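Local coordinates for protein type I modular polyketide synthase (PDB 6IYT) that is an acyltransferase domain of the salinomycin polyketide synthase and probably selects an ethylmalonyl extender unit from coenzyme A for transfer to the carrier protein, at residues A[396-401]-A[420-425]; A[322-327]-A[369-374]; A[228-233]-A[336-341]; A[253-258]-A[306-311]; A[77-82]-A[454-459]. All coordinates share one frame; numbering follows the deposited sequence.

Interaction 1 of 5, residues A[396-401]-A[420-425]; sequences AHPVLT and TLRRQE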
# COMPACT_ATOMS: atom_id res chain seq x y z
N ALA A 396 4.05 -1.55 2.49
CA ALA A 396 5.27 -2.33 2.43
C ALA A 396 5.02 -3.77 1.95
O ALA A 396 5.93 -4.44 1.54
CB ALA A 396 5.92 -2.34 3.81
N HIS A 397 3.76 -4.22 1.97
CA HIS A 397 3.42 -5.61 1.60
C HIS A 397 1.93 -5.69 1.38
O HIS A 397 1.19 -5.10 2.14
CB HIS A 397 3.82 -6.60 2.71
CG HIS A 397 3.50 -8.03 2.41
ND1 HIS A 397 4.22 -8.77 1.51
CD2 HIS A 397 2.51 -8.84 2.85
CE1 HIS A 397 3.66 -9.96 1.37
NE2 HIS A 397 2.61 -10.02 2.15
N PRO A 398 1.49 -6.29 0.24
CA PRO A 398 0.07 -6.07 -0.16
C PRO A 398 -0.86 -6.92 0.66
O PRO A 398 -0.66 -8.14 0.79
CB PRO A 398 0.01 -6.51 -1.62
CG PRO A 398 1.36 -6.93 -2.00
CD PRO A 398 2.29 -6.90 -0.82
N VAL A 399 -1.74 -6.27 1.40
CA VAL A 399 -2.61 -7.01 2.26
C VAL A 399 -4.06 -6.90 1.93
O VAL A 399 -4.83 -7.73 2.35
CB VAL A 399 -2.37 -6.71 3.73
CG1 VAL A 399 -0.97 -7.19 4.14
CG2 VAL A 399 -2.54 -5.26 4.04
N LEU A 400 -4.45 -5.89 1.16
CA LEU A 400 -5.85 -5.72 0.77
C LEU A 400 -6.10 -5.90 -0.73
O LEU A 400 -7.24 -5.93 -1.17
CB LEU A 400 -6.36 -4.36 1.24
CG LEU A 400 -6.37 -4.17 2.75
CD1 LEU A 400 -6.72 -2.72 3.14
CD2 LEU A 400 -7.32 -5.15 3.40
N THR A 401 -5.05 -6.08 -1.51
CA THR A 401 -5.20 -6.23 -2.96
C THR A 401 -5.98 -7.50 -3.30
O THR A 401 -6.85 -7.48 -4.18
CB THR A 401 -3.84 -6.29 -3.69
OG1 THR A 401 -3.03 -7.24 -3.04
CG2 THR A 401 -3.13 -4.90 -3.72
N THR A 420 2.76 -1.81 -3.64
CA THR A 420 3.94 -1.03 -3.81
C THR A 420 5.14 -1.90 -3.52
O THR A 420 5.73 -2.43 -4.44
CB THR A 420 3.94 0.23 -2.95
OG1 THR A 420 2.71 0.95 -3.18
CG2 THR A 420 5.10 1.12 -3.31
N LEU A 421 5.46 -2.12 -2.24
CA LEU A 421 6.49 -3.08 -1.91
C LEU A 421 5.91 -4.43 -1.53
O LEU A 421 4.72 -4.63 -1.55
CB LEU A 421 7.40 -2.55 -0.80
CG LEU A 421 7.97 -1.14 -0.98
CD1 LEU A 421 8.89 -0.77 0.20
CD2 LEU A 421 8.74 -1.04 -2.28
N ARG A 422 6.81 -5.39 -1.29
CA ARG A 422 6.42 -6.70 -0.85
C ARG A 422 7.47 -7.21 0.10
O ARG A 422 8.59 -6.71 0.12
CB ARG A 422 6.27 -7.65 -2.07
CG ARG A 422 5.52 -8.92 -1.77
CD ARG A 422 4.96 -9.54 -3.06
NE ARG A 422 6.03 -9.82 -4.02
CZ ARG A 422 5.84 -10.36 -5.22
NH1 ARG A 422 4.62 -10.54 -5.69
NH2 ARG A 422 6.89 -10.50 -6.04
N ARG A 423 7.09 -8.18 0.95
CA ARG A 423 8.02 -8.71 1.94
C ARG A 423 9.37 -9.13 1.27
O ARG A 423 9.37 -9.87 0.32
CB ARG A 423 7.39 -9.94 2.66
CG ARG A 423 8.37 -10.61 3.59
CD ARG A 423 7.69 -11.68 4.44
NE ARG A 423 8.66 -12.35 5.30
CZ ARG A 423 8.33 -13.15 6.31
NH1 ARG A 423 7.06 -13.34 6.61
NH2 ARG A 423 9.29 -13.77 7.00
N GLN A 424 10.48 -8.59 1.80
CA GLN A 424 11.85 -8.82 1.31
C GLN A 424 12.11 -8.30 -0.10
O GLN A 424 13.10 -8.67 -0.73
CB GLN A 424 12.22 -10.29 1.42
CG GLN A 424 12.50 -10.73 2.85
CD GLN A 424 13.50 -9.81 3.57
OE1 GLN A 424 14.55 -9.50 3.04
NE2 GLN A 424 13.14 -9.34 4.75
N GLU A 425 11.23 -7.45 -0.59
CA GLU A 425 11.44 -6.76 -1.83
C GLU A 425 11.25 -5.27 -1.62
O GLU A 425 10.12 -4.77 -1.66
CB GLU A 425 10.44 -7.25 -2.89
CG GLU A 425 10.50 -8.76 -3.11
CD GLU A 425 9.29 -9.30 -3.85
OE1 GLU A 425 8.97 -8.76 -4.93
OE2 GLU A 425 8.73 -10.32 -3.40
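Ala396 meets the 420-425 loop with its backbone: its carbonyl O sits 3.3 Å from Leu421 CB. The nearby N-H of Arg422 is badly aimed for a bond to this oxygen, which is instead satisfied by the indole N-H of Trp132. His397 makes the polar link. With CG anti to the backbone N (chi1 180°), its ring swings over to the turn, and ND1 accepts the N-H of Arg423 at 3.0 Å (155° at the hydrogen), approached at a tilt of 21° from the ring plane. Two aliphatic carbons lie beside the bond, Arg423 CB 3.6 Å and Arg422 CG 3.5 Å from His397 ND1. Pro398 follows, its CD 3.4 Å from Leu421 O. That carbon also rests over one face of the His397 ring. The partner is a type II turn, closed by the Glu425 N to Arg422 O bond and braced by a side-on grip: Arg422 NE reaches Glu425 OE2 at 2.8 Å while NH2 meets Glu425 OE1 on the syn lone pair of that oxygen, which Arg430 also engages. The two loops follow strands 388-393 and 416-418, neighbours in the parallel sheet, with Leu421 packed on helices 181-200 and 428-439.

Interaction 2 of 5, residues A[322-327]-A[369-374]; sequences AQVDPL and NCRRPV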
# COMPACT_ATOMS: atom_id res chain seq x y z
N ALA A 322 -15.78 -4.65 21.44
CA ALA A 322 -16.17 -4.00 22.70
C ALA A 322 -15.02 -3.76 23.67
O ALA A 322 -15.15 -3.01 24.62
CB ALA A 322 -17.25 -4.83 23.38
N GLN A 323 -13.87 -4.40 23.44
CA GLN A 323 -12.68 -4.12 24.29
C GLN A 323 -12.29 -2.66 24.26
O GLN A 323 -11.67 -2.18 25.21
CB GLN A 323 -11.48 -4.97 23.89
CG GLN A 323 -11.62 -6.44 24.26
CD GLN A 323 -10.30 -7.20 24.27
OE1 GLN A 323 -9.21 -6.62 24.54
NE2 GLN A 323 -10.37 -8.50 24.01
N VAL A 324 -12.63 -1.96 23.20
CA VAL A 324 -12.27 -0.56 23.13
C VAL A 324 -13.29 0.35 23.82
O VAL A 324 -12.98 1.48 24.12
CB VAL A 324 -11.98 -0.06 21.70
CG1 VAL A 324 -10.99 -0.98 20.99
CG2 VAL A 324 -13.23 0.05 20.91
N ASP A 325 -14.46 -0.18 24.19
CA ASP A 325 -15.44 0.67 24.87
C ASP A 325 -14.94 1.33 26.17
O ASP A 325 -15.22 2.51 26.40
CB ASP A 325 -16.76 -0.04 25.10
CG ASP A 325 -17.61 -0.12 23.84
OD1 ASP A 325 -17.62 0.87 23.05
OD2 ASP A 325 -18.22 -1.17 23.61
N PRO A 326 -14.21 0.59 27.01
CA PRO A 326 -13.79 1.20 28.25
C PRO A 326 -12.83 2.33 28.04
O PRO A 326 -12.48 3.03 29.00
CB PRO A 326 -13.10 0.06 29.00
CG PRO A 326 -13.72 -1.18 28.48
CD PRO A 326 -14.12 -0.89 27.06
N LEU A 327 -12.25 2.41 26.84
CA LEU A 327 -11.27 3.45 26.54
C LEU A 327 -11.87 4.70 25.92
O LEU A 327 -11.17 5.64 25.67
CB LEU A 327 -10.19 2.92 25.61
CG LEU A 327 -9.42 1.73 26.15
CD1 LEU A 327 -8.30 1.36 25.19
CD2 LEU A 327 -8.90 2.02 27.54
N ASN A 369 -13.46 4.99 14.51
CA ASN A 369 -12.50 4.28 13.65
C ASN A 369 -11.86 3.07 14.35
O ASN A 369 -11.69 2.02 13.73
CB ASN A 369 -11.45 5.24 13.16
CG ASN A 369 -10.24 4.55 12.57
OD1 ASN A 369 -9.27 4.22 13.31
ND2 ASN A 369 -10.22 4.43 11.27
N CYS A 370 -11.59 3.16 15.66
CA CYS A 370 -11.00 2.03 16.35
C CYS A 370 -11.99 1.13 17.06
O CYS A 370 -11.68 0.00 17.38
CB CYS A 370 -9.90 2.46 17.28
SG CYS A 370 -10.40 3.38 18.72
N ARG A 371 -13.25 1.56 17.12
CA ARG A 371 -14.31 0.75 17.76
C ARG A 371 -15.10 -0.07 16.79
O ARG A 371 -15.44 -1.24 17.07
CB ARG A 371 -15.25 1.66 18.57
CG ARG A 371 -16.48 0.95 19.12
CD ARG A 371 -16.13 -0.10 20.16
NE ARG A 371 -17.31 -0.87 20.60
CZ ARG A 371 -17.78 -1.97 19.99
NH1 ARG A 371 -18.81 -2.63 20.54
NH2 ARG A 371 -17.28 -2.41 18.84
N ARG A 372 -15.47 0.51 15.67
CA ARG A 372 -16.35 -0.17 14.73
C ARG A 372 -15.58 -1.15 13.88
O ARG A 372 -14.46 -0.86 13.46
CB ARG A 372 -17.05 0.83 13.84
CG ARG A 372 -17.82 1.88 14.62
CD ARG A 372 -19.28 1.48 14.83
NE ARG A 372 -19.49 0.67 16.03
CZ ARG A 372 -19.69 1.18 17.25
NH1 ARG A 372 -19.94 0.36 18.28
NH2 ARG A 372 -19.63 2.48 17.46
N PRO A 373 -16.22 -2.25 13.50
CA PRO A 373 -15.70 -3.11 12.41
C PRO A 373 -15.41 -2.32 11.15
O PRO A 373 -16.12 -1.35 10.83
CB PRO A 373 -16.84 -4.12 12.16
CG PRO A 373 -18.05 -3.50 12.78
CD PRO A 373 -17.55 -2.70 13.96
N VAL A 374 -14.36 -2.71 10.47
CA VAL A 374 -13.94 -2.04 9.24
C VAL A 374 -14.80 -2.55 8.07
O VAL A 374 -14.65 -3.70 7.63
CB VAL A 374 -12.44 -2.31 8.96
CG1 VAL A 374 -11.94 -1.41 7.82
CG2 VAL A 374 -11.61 -2.06 10.21
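Asp325 and Arg371 form the salt bridge of this contact. OD1 of Asp325 lies at the NE edge of the guanidinium, near its plane, while OD2 is displaced out of it; OD1 is 3.0 Å and OD2 3.2 Å from Arg371 NE, with a longer reach of 3.5 Å from OD2 to NH1. Each of these hydrogen bonds is weak, bent at the hydrogen; the carboxylate and guanidinium planes stand 62° apart. Arg371 gets there by leaving the helix end with CG anti to its own N (173°) and then bending at chi2, which turns NE toward the 322-325 turn. The guanidinium is also sandwiched. Ala322 N lies 3.6 Å from Arg371 CZ over the centre of one face, and NH1 of Arg372 sits over the opposite face; Arg372 in turn bridges to Glu368, which would offset the like charge.

Segment 369-374 carries the end of helix 363-371 past the presumed active site. Cys370 pairs by backbone with His320, and Arg372 O accepts a hydrogen bond from His320 ND1. A backbone carbonyl holding the histidine in this way is consistent with the serine-histidine dyad of malonyl-CoA:ACP transacylase-like enzymes, in which Ser213 of the GxSxG pattern would be the nucleophile.

Van der Waals packing comes from Val324, whose CG1 sits 3.8 Å from Cys370 O. A backbone bond, Asp325 N to Ala322 O (2.9 Å), closes the 3-10 turn that presents Asp325. The Ala322 N-H goes to the Glu274 carboxylate.

Interaction 3 of 5, residues A[228-233]-A[336-341]; sequences LGDAAQ and SFVEPR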
# COMPACT_ATOMS: atom_id res chain seq x y z
N LEU A 228 -0.01 16.99 8.78
CA LEU A 228 0.97 15.98 9.14
C LEU A 228 1.17 15.86 10.64
O LEU A 228 1.26 14.75 11.18
CB LEU A 228 2.30 16.32 8.51
CG LEU A 228 3.09 15.23 7.87
CD1 LEU A 228 2.20 14.33 7.00
CD2 LEU A 228 4.18 15.90 7.03
N GLY A 229 1.30 17.00 11.31
CA GLY A 229 1.44 17.01 12.77
C GLY A 229 0.29 16.32 13.49
O GLY A 229 0.52 15.54 14.40
N ASP A 230 -0.94 16.70 13.14
CA ASP A 230 -2.13 16.14 13.80
C ASP A 230 -2.23 14.64 13.53
O ASP A 230 -2.47 13.88 14.44
CB ASP A 230 -3.42 16.83 13.35
CG ASP A 230 -3.71 18.15 14.11
OD1 ASP A 230 -2.94 18.52 15.03
OD2 ASP A 230 -4.73 18.80 13.76
N ALA A 231 -2.03 14.22 12.27
CA ALA A 231 -2.10 12.78 11.94
C ALA A 231 -1.03 12.00 12.72
O ALA A 231 -1.30 10.96 13.34
CB ALA A 231 -1.91 12.58 10.42
N ALA A 232 0.18 12.52 12.73
CA ALA A 232 1.24 11.90 13.48
C ALA A 232 0.92 11.76 14.96
O ALA A 232 1.12 10.70 15.57
CB ALA A 232 2.54 12.66 13.27
N GLN A 233 0.39 12.81 15.55
CA GLN A 233 0.05 12.79 16.94
C GLN A 233 -1.10 11.82 17.25
O GLN A 233 -1.04 11.13 18.27
CB GLN A 233 -0.29 14.21 17.43
CG GLN A 233 -0.39 14.32 18.92
CD GLN A 233 -0.57 15.76 19.42
OE1 GLN A 233 -0.56 16.70 18.64
NE2 GLN A 233 -0.62 15.91 20.72
N SER A 336 -8.50 15.26 21.47
CA SER A 336 -9.33 16.47 21.37
C SER A 336 -8.62 17.62 20.62
O SER A 336 -9.26 18.56 20.16
CB SER A 336 -9.73 16.95 22.76
OG SER A 336 -8.58 17.22 23.55
N PHE A 337 -7.31 17.53 20.51
CA PHE A 337 -6.51 18.56 19.79
C PHE A 337 -6.79 18.62 18.29
O PHE A 337 -6.38 19.56 17.62
CB PHE A 337 -5.02 18.32 20.01
CG PHE A 337 -4.51 17.04 19.42
CD1 PHE A 337 -4.18 16.96 18.06
CD2 PHE A 337 -4.48 15.88 20.17
CE1 PHE A 337 -3.74 15.77 17.51
CE2 PHE A 337 -4.04 14.68 19.59
CZ PHE A 337 -3.74 14.62 18.25
N VAL A 338 -7.29 17.52 17.73
CA VAL A 338 -7.33 17.37 16.27
C VAL A 338 -8.12 18.49 15.60
O VAL A 338 -9.17 18.88 16.08
CB VAL A 338 -7.92 16.01 15.86
CG1 VAL A 338 -8.06 15.94 14.36
CG2 VAL A 338 -7.01 14.91 16.33
N GLU A 339 -7.58 19.04 14.52
CA GLU A 339 -8.27 20.05 13.73
C GLU A 339 -8.44 19.59 12.29
O GLU A 339 -7.67 20.01 11.40
CB GLU A 339 -7.50 21.35 13.76
CG GLU A 339 -7.36 21.92 15.15
CD GLU A 339 -8.66 22.54 15.67
OE1 GLU A 339 -9.64 22.61 14.93
OE2 GLU A 339 -8.68 22.98 16.84
N PRO A 340 -9.41 18.73 12.06
CA PRO A 340 -9.67 18.25 10.71
C PRO A 340 -10.16 19.35 9.80
O PRO A 340 -10.76 20.33 10.27
CB PRO A 340 -10.76 17.20 10.91
CG PRO A 340 -11.47 17.62 12.16
CD PRO A 340 -10.40 18.22 13.03
N ARG A 341 -9.98 19.15 8.50
CA ARG A 341 -10.42 20.12 7.51
C ARG A 341 -10.69 19.45 6.18
O ARG A 341 -10.26 18.30 5.95
CB ARG A 341 -9.40 21.27 7.35
CG ARG A 341 -8.06 20.85 6.73
CD ARG A 341 -7.03 20.52 7.79
NE ARG A 341 -5.79 20.04 7.17
CZ ARG A 341 -4.61 20.62 7.30
NH1 ARG A 341 -4.44 21.52 8.25
NH2 ARG A 341 -3.58 20.18 6.62
O HOH W 1 -5.21 18.92 11.07
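Gln233 lays its amide over the ring of Phe337. CB lies just outside the ring, 3.6 Å from Phe337 CZ. CG comes closer to that same CZ, at 3.4 Å. CD is over the ring centre, 3.5 Å above the plane, and the amide then splits: OE1 goes to the CE1 side (3.5 Å) and NE2 to the CE2 side (3.8 Å). With only 13° between the planes, this is an amide-on-ring stack, made possible by a side chain extended beyond CG. Val338 CG2 takes the other face of the ring.

One turn earlier on helix 228-245, Asp230 places OD1 near the ring edge and gives OD2 to the backbone: Glu339 N donates to it over 3.0 Å, nearly straight at 161°, though from well above the carboxylate plane. A water donates 2.7 Å bonds both to Asp230 OD2 and to Glu339 O, linking helix and loop a second time. Two donors on one oxygen are what a negatively charged carboxylate would favour, and the amide stack lets a polar side chain cover an aromatic ring at the protein surface, where a helix face meets a loop.

Interaction 4 of 5, residues A[253-258]-A[306-311]; sequences ASVSLP and EGVRAK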
# COMPACT_ATOMS: atom_id res chain seq x y z
N ALA A 253 -7.20 -11.51 14.03
CA ALA A 253 -6.80 -12.53 13.07
C ALA A 253 -7.48 -12.32 11.74
O ALA A 253 -8.64 -11.92 11.67
CB ALA A 253 -7.14 -13.92 13.62
N SER A 254 -6.77 -12.61 10.67
CA SER A 254 -7.37 -12.73 9.38
C SER A 254 -7.93 -14.15 9.20
O SER A 254 -7.28 -15.11 9.56
CB SER A 254 -6.34 -12.45 8.31
OG SER A 254 -5.25 -13.30 8.54
N VAL A 255 -9.05 -14.25 8.49
CA VAL A 255 -9.68 -15.55 8.21
C VAL A 255 -10.23 -15.54 6.82
O VAL A 255 -10.99 -14.67 6.48
CB VAL A 255 -10.86 -15.80 9.16
CG1 VAL A 255 -11.58 -17.10 8.78
CG2 VAL A 255 -10.39 -15.82 10.61
N SER A 256 -9.79 -16.47 5.98
CA SER A 256 -10.33 -16.51 4.61
C SER A 256 -11.62 -17.35 4.49
O SER A 256 -11.64 -18.39 3.83
CB SER A 256 -9.27 -17.05 3.63
OG SER A 256 -8.05 -16.38 3.83
N LEU A 257 -12.68 -16.86 5.13
CA LEU A 257 -14.03 -17.38 4.97
C LEU A 257 -15.00 -16.20 4.94
O LEU A 257 -14.70 -15.15 5.48
CB LEU A 257 -14.41 -18.26 6.14
CG LEU A 257 -13.78 -19.63 6.32
CD1 LEU A 257 -14.28 -20.18 7.64
CD2 LEU A 257 -14.11 -20.59 5.17
N PRO A 258 -16.19 -16.40 4.38
CA PRO A 258 -17.26 -15.42 4.40
C PRO A 258 -17.69 -15.09 5.81
O PRO A 258 -17.67 -15.96 6.67
CB PRO A 258 -18.41 -16.12 3.64
CG PRO A 258 -17.77 -17.23 2.88
CD PRO A 258 -16.54 -17.63 3.65
N GLU A 306 -9.14 -27.53 9.45
CA GLU A 306 -10.07 -27.78 8.33
C GLU A 306 -9.60 -27.20 7.01
O GLU A 306 -10.39 -27.05 6.08
CB GLU A 306 -11.45 -27.23 8.65
CG GLU A 306 -11.93 -27.58 10.04
CD GLU A 306 -13.35 -27.12 10.29
OE1 GLU A 306 -13.94 -26.46 9.39
OE2 GLU A 306 -13.89 -27.42 11.40
N GLY A 307 -8.32 -26.85 6.92
CA GLY A 307 -7.74 -26.39 5.67
C GLY A 307 -7.99 -24.92 5.33
O GLY A 307 -7.77 -24.52 4.20
N VAL A 308 -8.53 -24.14 6.27
CA VAL A 308 -8.81 -22.74 6.03
C VAL A 308 -7.60 -21.91 6.38
O VAL A 308 -6.83 -22.28 7.26
CB VAL A 308 -9.99 -22.25 6.87
CG1 VAL A 308 -10.14 -20.72 6.79
CG2 VAL A 308 -11.27 -22.93 6.43
N ARG A 309 -7.35 -20.89 5.57
CA ARG A 309 -6.25 -19.95 5.83
C ARG A 309 -6.67 -18.98 6.91
O ARG A 309 -7.65 -18.28 6.75
CB ARG A 309 -5.90 -19.17 4.56
CG ARG A 309 -5.33 -20.01 3.42
CD ARG A 309 -4.98 -19.16 2.22
NE ARG A 309 -3.84 -19.70 1.48
CZ ARG A 309 -3.27 -19.10 0.43
NH1 ARG A 309 -3.72 -17.93 0.00
NH2 ARG A 309 -2.25 -19.69 -0.19
N ALA A 310 -5.93 -18.97 8.00
CA ALA A 310 -6.20 -18.05 9.10
C ALA A 310 -4.92 -17.79 9.87
O ALA A 310 -4.07 -18.68 10.00
CB ALA A 310 -7.26 -18.61 10.01
N LYS A 311 -4.79 -16.60 10.44
CA LYS A 311 -3.56 -16.21 11.07
C LYS A 311 -3.80 -15.01 11.96
O LYS A 311 -4.49 -14.06 11.55
CB LYS A 311 -2.55 -15.87 9.98
CG LYS A 311 -1.44 -14.94 10.39
CD LYS A 311 -0.68 -14.42 9.19
CE LYS A 311 0.45 -13.52 9.63
NZ LYS A 311 1.08 -12.85 8.47
O HOH W 2 -5.85 -15.58 6.70
O HOH W 3 -9.06 -20.43 3.21
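Lys311 O is gripped by several groups of the facing strand. Ser254 N donates to it over 2.8 Å, and the CA of Ala253 adds a CH contact at 3.2 Å. Ser254 OG also lies 3.2 Å from Lys311 O, the hydroxyl turned there by chi1 of 54°, between its backbone N and carbonyl carbon. The return bond, Lys311 N to Ser254 O, is 3.0 Å and completes a hydrogen-bonded antiparallel pair. Val255 and Ala310 form the next, non-hydrogen-bonded pair. Beyond the paired strands, Ser256 N reaches Arg309 O at 2.9 Å in a nearly straight line (174°), and a water accepts from Arg309 N while donating weakly to Ser256 O.

On the face of Val255 and Ala310 the contact turns apolar. Leu257 CG rests 3.8 Å from Val308 CG1, the two side chains crossing at about a right angle, and Leu303 of helix 293-305 lies against Val255 and Leu257. That helix ends just before in a Schellman motif, with Gly307 at positive phi, and two residues later the edge strand begins. The strand order 310-312, 251-255, 286-291, 276-283, with helices 259-266 and 293-305 as the two crossovers, is the beta-alpha-beta-beta-alpha-beta pattern of the ferredoxin-like subdomain inserted in acyltransferase domains.

Interaction 5 of 5, residues A[77-82]-A[454-459]; sequences LGYSLA and RGAKAV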
# COMPACT_ATOMS: atom_id res chain seq x y z
N LEU A 77 19.24 4.12 -23.74
CA LEU A 77 18.15 3.37 -24.45
C LEU A 77 16.86 3.38 -23.65
O LEU A 77 15.79 3.63 -24.19
CB LEU A 77 18.58 1.95 -24.75
CG LEU A 77 19.65 1.83 -25.83
CD1 LEU A 77 20.34 0.47 -25.77
CD2 LEU A 77 19.01 2.05 -27.18
N GLY A 78 16.97 3.19 -22.35
CA GLY A 78 15.77 3.22 -21.49
C GLY A 78 15.11 4.59 -21.54
O GLY A 78 13.89 4.70 -21.69
N TYR A 79 15.91 5.64 -21.39
CA TYR A 79 15.41 6.98 -21.48
C TYR A 79 14.73 7.23 -22.82
O TYR A 79 13.63 7.77 -22.88
CB TYR A 79 16.53 8.00 -21.28
CG TYR A 79 16.05 9.41 -21.49
CD1 TYR A 79 15.21 10.04 -20.55
CD2 TYR A 79 16.32 10.07 -22.67
CE1 TYR A 79 14.68 11.30 -20.80
CE2 TYR A 79 15.83 11.34 -22.91
CZ TYR A 79 14.99 11.94 -22.00
OH TYR A 79 14.47 13.18 -22.28
N SER A 80 15.32 6.74 -23.89
CA SER A 80 14.80 7.00 -25.22
C SER A 80 13.46 6.25 -25.47
O SER A 80 12.53 6.80 -26.06
CB SER A 80 15.84 6.61 -26.27
OG SER A 80 17.03 7.38 -26.10
N LEU A 81 13.40 5.02 -25.02
CA LEU A 81 12.17 4.24 -25.10
C LEU A 81 11.05 4.95 -24.34
O LEU A 81 9.89 4.88 -24.73
CB LEU A 81 12.39 2.86 -24.52
CG LEU A 81 13.23 1.93 -25.39
CD1 LEU A 81 13.71 0.78 -24.58
CD2 LEU A 81 12.44 1.43 -26.62
N ALA A 82 11.38 5.56 -23.20
CA ALA A 82 10.39 6.24 -22.38
C ALA A 82 9.95 7.58 -22.99
O ALA A 82 8.82 7.98 -22.84
CB ALA A 82 10.93 6.46 -20.97
N ARG A 454 20.34 10.72 -13.93
CA ARG A 454 21.20 9.62 -14.42
C ARG A 454 22.16 10.11 -15.50
O ARG A 454 22.97 9.34 -16.00
CB ARG A 454 20.36 8.48 -14.96
CG ARG A 454 19.39 7.85 -13.96
CD ARG A 454 20.13 7.16 -12.80
NE ARG A 454 21.16 6.23 -13.27
CZ ARG A 454 20.95 4.94 -13.57
NH1 ARG A 454 19.74 4.38 -13.42
NH2 ARG A 454 21.98 4.18 -13.95
N GLY A 455 21.91 11.32 -15.99
CA GLY A 455 22.70 11.89 -17.08
C GLY A 455 22.45 11.23 -18.43
O GLY A 455 23.36 11.10 -19.23
N ALA A 456 21.22 10.74 -18.63
CA ALA A 456 20.84 10.05 -19.89
C ALA A 456 20.62 11.04 -21.04
O ALA A 456 20.37 12.24 -20.82
CB ALA A 456 19.58 9.22 -19.67
N LYS A 457 20.74 10.54 -22.27
CA LYS A 457 20.39 11.34 -23.45
C LYS A 457 19.68 10.46 -24.46
O LYS A 457 19.89 9.23 -24.49
CB LYS A 457 21.64 11.92 -24.10
CG LYS A 457 22.78 10.92 -24.24
CD LYS A 457 23.95 11.50 -25.02
CE LYS A 457 23.82 11.20 -26.51
NZ LYS A 457 24.22 12.36 -27.36
N ALA A 458 18.91 11.09 -25.33
CA ALA A 458 18.21 10.36 -26.42
C ALA A 458 19.21 9.77 -27.42
O ALA A 458 20.21 10.41 -27.79
CB ALA A 458 17.22 11.28 -27.12
N VAL A 459 18.95 8.54 -27.82
CA VAL A 459 19.80 7.83 -28.76
C VAL A 459 18.94 7.18 -29.83
O VAL A 459 17.75 6.94 -29.61
CB VAL A 459 20.67 6.77 -28.07
CG1 VAL A 459 21.63 7.43 -27.09
CG2 VAL A 459 19.80 5.74 -27.36
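The helix 74-84, in the CurL-like region that in related synthases links ketosynthase to acyltransferase, is met here by the tail of the chain, with Ser80 and Val459 making the polar contact. Val459 N donates to Ser80 OG at 2.8 Å, with 155° at the hydrogen. The hydroxyl stands anti to its own carbonyl carbon (chi1 -61°), from where it also bonds Asp76 O one turn back; it therefore joins the helix backbone to the tail. Ala458 CA lies 3.2 Å from the same Ser80 OG.

Such a return of the C-terminal segment across the linker resembles the post-acyltransferase linker of modular synthases, which wraps back over the acyltransferase and the ketosynthase-acyltransferase linker. Here it closes a chain loop of more than 370 residues.

Apolar contacts flank the bond. Toward the start of the tail, Tyr79 CB sits 3.7 Å from Ala456 CB, and the Tyr79 ring brings CD2 3.8 Å from Lys457 C. Ala458 N lies at the ring edge, near its plane. Farther along, Leu77 CD2 meets Val459 CG2 at 3.8 Å, the two side chains crossing at about a right angle. Asp76 also takes the N-H of Lys457 with its carboxylate.

In the fold
Interactions 1 to 4 all lie within the acyltransferase domain, while interaction 5 ties the chain's C-terminal segment to helix 74-84, about 53 Å between centres from interaction 2. Interaction 3 is a surface contact; the others are partly buried, interaction 1 the most central, at loops after two strands of the parallel sheet. Interaction 4 holds one edge of the mixed sheet, whose opposite edge strand, 374-375, starts in the second segment of interaction 2. The chemistry differs with place: a backbone ladder in 4, a histidine-backbone bond in 1, a weakly bonded salt bridge in 2, a serine hydroxyl-backbone bond in 5, and a water-assisted carboxylate with an amide stack in 3. Interactions 2 and 3 both use segments flanking helix 328-334.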